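Local coordinates for NAD nucleotidase (Haemophilus influenzae, PDB 3ZTV), which hydrolyses NAD and related nucleotides as a periplasmic zinc-dependent 5'-nucleotidase, yielding adenosine and the nicotinamide riboside that the cell takes up, at residues A[19-24]-A[69-74]; A[226-231]-A[265-270]. All blocks are in the same frame, centred on the assembly; numbering follows the deposited sequence.

Contact 1: A[19-24]-A[69-74]; sequences NDHHSY and GDAITG. With ZN (zinc ion), chain C; ZN (zinc ion), chain B.
Asp20 and Asp70 bring their carboxylates to one zinc ion almost at right angles, the two planes 87° apart. Asp20 OD1 lies 2.0 Å from the zinc ion of chain C, and Asp70 OD2 reaches the same ion at a longer 2.4 Å while also binding the zinc ion of chain B, so a single oxygen bridges the two metals. His22 runs alongside Asp70, its ring inclined at 58° to the carboxylate, and Asp70 CB sits over one ring face, 3.9 Å from the centroid of the His22 imidazole. CG of His22 lies anti to the carbonyl carbon (chi1 -79°), which sets the ring between metal and Thr73: NE2 of His22 meets the zinc ion of chain C at 2.1 Å, and ND1 of His22 donates, in the ring plane, to Thr73 O at 2.9 Å. Metal and second-shell carbonyl together fix the ring's rotation. This is the Asp-x-His and bridging-aspartate arrangement of the calcineurin-like metallophosphoesterases, carried on loops that follow the neighbouring parallel strands 11-18 and 63-67. Outside the pair, His103 N holds Asp70 OD1 and Asp226 N holds Asp20 OD2. Backbone hydrogen bonds keep the loops in step, among them His22 N to Asp70 O at 3.0 Å. Further along, the Ser23 hydroxyl oxygen accepts from Thr73 N (OG to N 3.1 Å) and is also hydrogen-bonded to Asp86. Over a face of the His21 ring, near its rim, lies Ala71 O, which accepts its hydrogen bond from Ser23 N instead, while His21 NE2 turns to Asp86.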
loop_
_atom_site.group_PDB
_atom_site.type_symbol
_atom_site.label_atom_id
_atom_site.label_comp_id
_atom_site.label_asym_id
_atom_site.label_seq_id
_atom_site.Cartn_x
_atom_site.Cartn_y
_atom_site.Cartn_z
ATOM N N ASN A 19 18.750 -6.966 19.145
ATOM C CA ASN A 19 18.518 -6.770 17.714
ATOM C C ASN A 19 19.839 -6.474 17.032
ATOM O O ASN A 19 20.770 -5.958 17.656
ATOM C CB ASN A 19 17.562 -5.600 17.466
ATOM C CG ASN A 19 18.103 -4.291 18.017
ATOM O OD1 ASN A 19 18.713 -3.484 17.295
ATOM N ND2 ASN A 19 17.893 -4.074 19.303
ATOM N N ASP A 20 19.932 -6.817 15.748
ATOM C CA ASP A 20 21.037 -6.352 14.909
ATOM C C ASP A 20 22.406 -6.767 15.453
ATOM O O ASP A 20 23.364 -5.981 15.481
ATOM C CB ASP A 20 20.969 -4.834 14.716
ATOM C CG ASP A 20 19.753 -4.410 13.911
ATOM O OD1 ASP A 20 19.815 -4.414 12.655
ATOM O OD2 ASP A 20 18.718 -4.081 14.525
ATOM N N HIS A 21 22.509 -8.007 15.899
ATOM C CA HIS A 21 23.823 -8.460 16.355
ATOM C C HIS A 21 24.847 -8.630 15.221
ATOM O O HIS A 21 26.049 -8.544 15.474
ATOM C CB HIS A 21 23.758 -9.661 17.336
ATOM C CG HIS A 21 23.737 -11.020 16.704
ATOM N ND1 HIS A 21 22.567 -11.710 16.452
ATOM C CD2 HIS A 21 24.750 -11.859 16.369
ATOM C CE1 HIS A 21 22.861 -12.895 15.946
ATOM N NE2 HIS A 21 24.178 -13.013 15.896
ATOM N N HIS A 22 24.371 -8.811 13.992
ATOM C CA HIS A 22 25.246 -8.762 12.806
ATOM C C HIS A 22 26.501 -9.638 12.947
ATOM O O HIS A 22 27.614 -9.213 12.627
ATOM C CB HIS A 22 25.632 -7.316 12.502
ATOM C CG HIS A 22 24.557 -6.535 11.803
ATOM N ND1 HIS A 22 24.283 -6.669 10.459
ATOM C CD2 HIS A 22 23.717 -5.572 12.259
ATOM C CE1 HIS A 22 23.299 -5.850 10.124
ATOM N NE2 HIS A 22 22.950 -5.157 11.197
ATOM N N SER A 23 26.309 -10.840 13.472
ATOM C CA SER A 23 27.391 -11.813 13.580
ATOM C C SER A 23 28.524 -11.401 14.519
ATOM O O SER A 23 29.634 -11.951 14.430
ATOM C CB SER A 23 27.930 -12.192 12.188
ATOM O OG SER A 23 26.906 -12.762 11.389
ATOM N N TYR A 24 28.249 -10.460 15.430
ATOM C CA TYR A 24 29.234 -10.067 16.443
ATOM C C TYR A 24 29.201 -11.061 17.599
ATOM O O TYR A 24 28.575 -10.815 18.644
ATOM C CB TYR A 24 28.991 -8.641 16.950
ATOM C CG TYR A 24 29.586 -7.588 16.053
ATOM C CD1 TYR A 24 29.040 -7.313 14.804
ATOM C CD2 TYR A 24 30.713 -6.872 16.446
ATOM C CE1 TYR A 24 29.591 -6.351 13.974
ATOM C CE2 TYR A 24 31.275 -5.907 15.625
ATOM C CZ TYR A 24 30.704 -5.650 14.390
ATOM O OH TYR A 24 31.271 -4.687 13.587
ATOM N N GLY A 69 15.897 -9.113 14.546
ATOM C CA GLY A 69 16.409 -9.239 13.184
ATOM C C GLY A 69 17.833 -8.771 12.928
ATOM O O GLY A 69 18.493 -8.193 13.806
ATOM N N ASP A 70 18.325 -9.063 11.722
ATOM C CA ASP A 70 19.742 -8.898 11.358
ATOM C C ASP A 70 20.655 -9.647 12.341
ATOM O O ASP A 70 21.574 -9.080 12.968
ATOM C CB ASP A 70 20.158 -7.432 11.276
ATOM C CG ASP A 70 19.751 -6.749 9.972
ATOM O OD1 ASP A 70 19.181 -7.392 9.057
ATOM O OD2 ASP A 70 20.029 -5.534 9.887
ATOM N N ALA A 71 20.384 -10.937 12.457
ATOM C CA ALA A 71 21.278 -11.857 13.122
ATOM C C ALA A 71 22.579 -11.976 12.340
ATOM O O ALA A 71 23.646 -12.087 12.941
ATOM C CB ALA A 71 20.615 -13.214 13.253
ATOM N N ILE A 72 22.491 -11.954 11.008
ATOM C CA ILE A 72 23.648 -12.286 10.167
ATOM C C ILE A 72 24.242 -11.125 9.382
ATOM O O ILE A 72 23.550 -10.147 9.078
ATOM C CB ILE A 72 23.335 -13.451 9.190
ATOM C CG1 ILE A 72 22.148 -13.119 8.275
ATOM C CG2 ILE A 72 23.118 -14.744 9.966
ATOM C CD1 ILE A 72 22.039 -14.080 7.096
ATOM N N THR A 73 25.535 -11.277 9.075
ATOM C CA THR A 73 26.381 -10.391 8.261
ATOM C C THR A 73 26.986 -9.285 9.098
ATOM O O THR A 73 26.293 -8.629 9.881
ATOM C CB THR A 73 25.714 -9.804 6.975
ATOM O OG1 THR A 73 24.897 -8.670 7.302
ATOM C CG2 THR A 73 24.912 -10.857 6.229
ATOM N N GLY A 74 28.294 -9.099 8.951
ATOM C CA GLY A 74 29.006 -8.029 9.619
ATOM C C GLY A 74 30.399 -8.415 10.085
ATOM O O GLY A 74 31.203 -7.532 10.373
HETATM ZN ZN ZN C . 21.192 -3.988 11.269
HETATM ZN ZN ZN B . 18.573 -4.032 9.380
HETATM O O HOH W 1 30.552 -4.895 10.993
HETATM O O HOH W 2 20.126 -2.871 9.899
#

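Contact 2: A[226-231]-A[265-270]; sequences DSHYLY and WAYSAV. With ZN (zinc ion), chain B.
Leu230 points its CG directly opposite the backbone N (chi1 177°) and Trp265 does so only roughly (chi1 -152°), which carries the leucine over a face of the indole. Within the metallophosphoesterase domain the arrangement joins 226-231, which leaves the zinc site after strand 221-224 and runs into strand 230-232, to a loop. That loop, 265-270, has a type I' turn from Ala266 to Ala269 and lies on the link between strands of the two central sheets. Leu230 CB stands almost squarely above the five-membered ring of Trp265, 3.8 Å from its centroid, and Leu230 CD1 continues to Val270 CG2 at 4.1 Å. At the start of the turn, Ala266 CB covers one face of the His228 ring, 3.8 Å from the centroid. Tyr267 meets the same imidazole differently: the edge of His228 is directed at the tyrosine face in an offset edge-to-face pair, planes at 76° and centroids 5.4 Å apart. The His228 ring also touches Asp20 of the zinc site. Between these two groups of side chains, Trp265 N donates to Tyr229 O at 3.0 Å, approaching from above the carbonyl plane. His228 O lies in the indole plane, at the ring edge, 3.2 Å from Trp265 CD1.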
loop_
_atom_site.group_PDB
_atom_site.type_symbol
_atom_site.label_atom_id
_atom_site.label_comp_id
_atom_site.label_asym_id
_atom_site.label_seq_id
_atom_site.Cartn_x
_atom_site.Cartn_y
_atom_site.Cartn_z
ATOM N N ASP A 226 16.769 -2.580 13.105
ATOM C CA ASP A 226 17.213 -1.949 11.845
ATOM C C ASP A 226 17.947 -0.631 11.972
ATOM O O ASP A 226 18.879 -0.380 11.201
ATOM C CB ASP A 226 16.129 -1.832 10.759
ATOM C CG ASP A 226 16.719 -1.465 9.390
ATOM O OD1 ASP A 226 17.506 -2.250 8.825
ATOM O OD2 ASP A 226 16.409 -0.374 8.855
ATOM N N SER A 227 17.512 0.219 12.898
ATOM C CA SER A 227 18.107 1.545 13.054
ATOM C C SER A 227 19.371 1.575 13.926
ATOM O O SER A 227 20.144 2.530 13.849
ATOM C CB SER A 227 17.061 2.550 13.574
ATOM O OG SER A 227 16.116 1.961 14.477
ATOM N N HIS A 228 19.594 0.532 14.731
ATOM C CA HIS A 228 20.804 0.430 15.560
ATOM C C HIS A 228 20.868 1.539 16.645
ATOM O O HIS A 228 21.950 1.859 17.161
ATOM C CB HIS A 228 22.079 0.522 14.699
ATOM C CG HIS A 228 22.379 -0.666 13.815
ATOM N ND1 HIS A 228 21.444 -1.544 13.306
ATOM C CD2 HIS A 228 23.570 -1.068 13.317
ATOM C CE1 HIS A 228 22.062 -2.440 12.548
ATOM N NE2 HIS A 228 23.352 -2.177 12.549
ATOM N N TYR A 229 19.732 2.126 17.005
ATOM C CA TYR A 229 19.719 3.200 18.006
ATOM C C TYR A 229 19.834 2.677 19.426
ATOM O O TYR A 229 19.123 1.734 19.820
ATOM C CB TYR A 229 18.424 4.007 17.926
ATOM C CG TYR A 229 18.229 4.848 16.685
ATOM C CD1 TYR A 229 19.283 5.153 15.831
ATOM C CD2 TYR A 229 16.971 5.352 16.377
ATOM C CE1 TYR A 229 19.077 5.941 14.699
ATOM C CE2 TYR A 229 16.759 6.141 15.262
ATOM C CZ TYR A 229 17.809 6.424 14.423
ATOM O OH TYR A 229 17.591 7.201 13.303
ATOM N N LEU A 230 20.710 3.319 20.204
ATOM C CA LEU A 230 20.732 3.109 21.653
ATOM C C LEU A 230 19.571 3.893 22.277
ATOM O O LEU A 230 19.544 5.129 22.226
ATOM C CB LEU A 230 22.071 3.563 22.263
ATOM C CG LEU A 230 22.194 3.458 23.788
ATOM C CD1 LEU A 230 22.016 2.035 24.306
ATOM C CD2 LEU A 230 23.527 4.034 24.271
ATOM N N TYR A 231 18.603 3.172 22.838
ATOM C CA TYR A 231 17.566 3.793 23.668
ATOM C C TYR A 231 18.114 3.659 25.084
ATOM O O TYR A 231 18.422 2.563 25.542
ATOM C CB TYR A 231 16.223 3.057 23.534
ATOM C CG TYR A 231 15.398 3.301 22.271
ATOM C CD1 TYR A 231 15.939 3.087 21.006
ATOM C CD2 TYR A 231 14.070 3.717 22.354
ATOM C CE1 TYR A 231 15.183 3.269 19.860
ATOM C CE2 TYR A 231 13.302 3.895 21.211
ATOM C CZ TYR A 231 13.868 3.680 19.972
ATOM O OH TYR A 231 13.086 3.858 18.848
ATOM N N TRP A 265 20.117 -0.934 20.682
ATOM C CA TRP A 265 21.415 -0.592 20.089
ATOM C C TRP A 265 21.748 -1.590 18.970
ATOM O O TRP A 265 20.907 -1.808 18.090
ATOM C CB TRP A 265 22.503 -0.504 21.174
ATOM C CG TRP A 265 23.643 0.439 20.858
ATOM C CD1 TRP A 265 23.766 1.247 19.764
ATOM C CD2 TRP A 265 24.803 0.681 21.668
ATOM N NE1 TRP A 265 24.938 1.969 19.839
ATOM C CE2 TRP A 265 25.589 1.641 20.999
ATOM C CE3 TRP A 265 25.247 0.181 22.898
ATOM C CZ2 TRP A 265 26.809 2.100 21.514
ATOM C CZ3 TRP A 265 26.447 0.635 23.405
ATOM C CH2 TRP A 265 27.221 1.579 22.709
ATOM N N ALA A 266 22.939 -2.191 18.973
ATOM C CA ALA A 266 23.309 -3.197 17.978
ATOM C C ALA A 266 24.559 -3.946 18.425
ATOM O O ALA A 266 25.127 -3.655 19.483
ATOM C CB ALA A 266 23.539 -2.540 16.613
ATOM N N TYR A 267 24.972 -4.913 17.604
ATOM C CA TYR A 267 26.280 -5.584 17.724
ATOM C C TYR A 267 26.495 -6.254 19.086
ATOM O O TYR A 267 27.573 -6.145 19.693
ATOM C CB TYR A 267 27.439 -4.629 17.388
ATOM C CG TYR A 267 27.414 -4.030 15.993
ATOM C CD1 TYR A 267 26.597 -4.545 14.991
ATOM C CD2 TYR A 267 28.228 -2.951 15.675
ATOM C CE1 TYR A 267 26.579 -3.984 13.712
ATOM C CE2 TYR A 267 28.229 -2.397 14.402
ATOM C CZ TYR A 267 27.396 -2.919 13.425
ATOM O OH TYR A 267 27.375 -2.373 12.156
ATOM N N SER A 268 25.462 -6.961 19.542
ATOM C CA SER A 268 25.440 -7.713 20.802
ATOM C C SER A 268 25.779 -6.895 22.056
ATOM O O SER A 268 26.212 -7.461 23.051
ATOM C CB SER A 268 26.247 -9.033 20.718
ATOM O OG SER A 268 27.614 -8.835 20.401
ATOM N N ALA A 269 25.510 -5.588 22.036
ATOM C CA ALA A 269 25.950 -4.714 23.134
ATOM C C ALA A 269 24.959 -4.571 24.279
ATOM O O ALA A 269 25.375 -4.242 25.397
ATOM C CB ALA A 269 26.303 -3.334 22.600
ATOM N N VAL A 270 23.674 -4.821 24.008
ATOM C CA VAL A 270 22.610 -4.485 24.961
ATOM C C VAL A 270 21.573 -5.582 25.048
ATOM O O VAL A 270 21.185 -6.164 24.024
ATOM C CB VAL A 270 21.896 -3.153 24.553
ATOM C CG1 VAL A 270 20.532 -2.980 25.256
ATOM C CG2 VAL A 270 22.800 -1.965 24.842
HETATM ZN ZN ZN B . 18.573 -4.032 9.380
HETATM O O HOH W 2 20.126 -2.871 9.899
#

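Overall arrangement
Contacts 1 and 2 show how separate loops assemble one dinuclear centre: their own centres are 10 Å apart, and both reach the zinc ion of chain B. In contact 2 Asp226 OD1 binds that ion at 2.1 Å, and Asn102 and the bridging aspartate bind it too. Water 2 spans both metals and donates to Asp226 O at 3.1 Å. From 226-231 the His228 side chain comes within about 2 Å, nearest atoms, of the zinc ion of chain C, consistent with a further ligand. Away from the metals, Tyr24 O and Ser268 OG, 2.8 Å apart, probably join the loops by a hydrogen bond. The bound adenosine lies about 14 Å, nearest atoms, from the Tyr24 side chain, in the pocket formed by residues such as Phe432 and Tyr516.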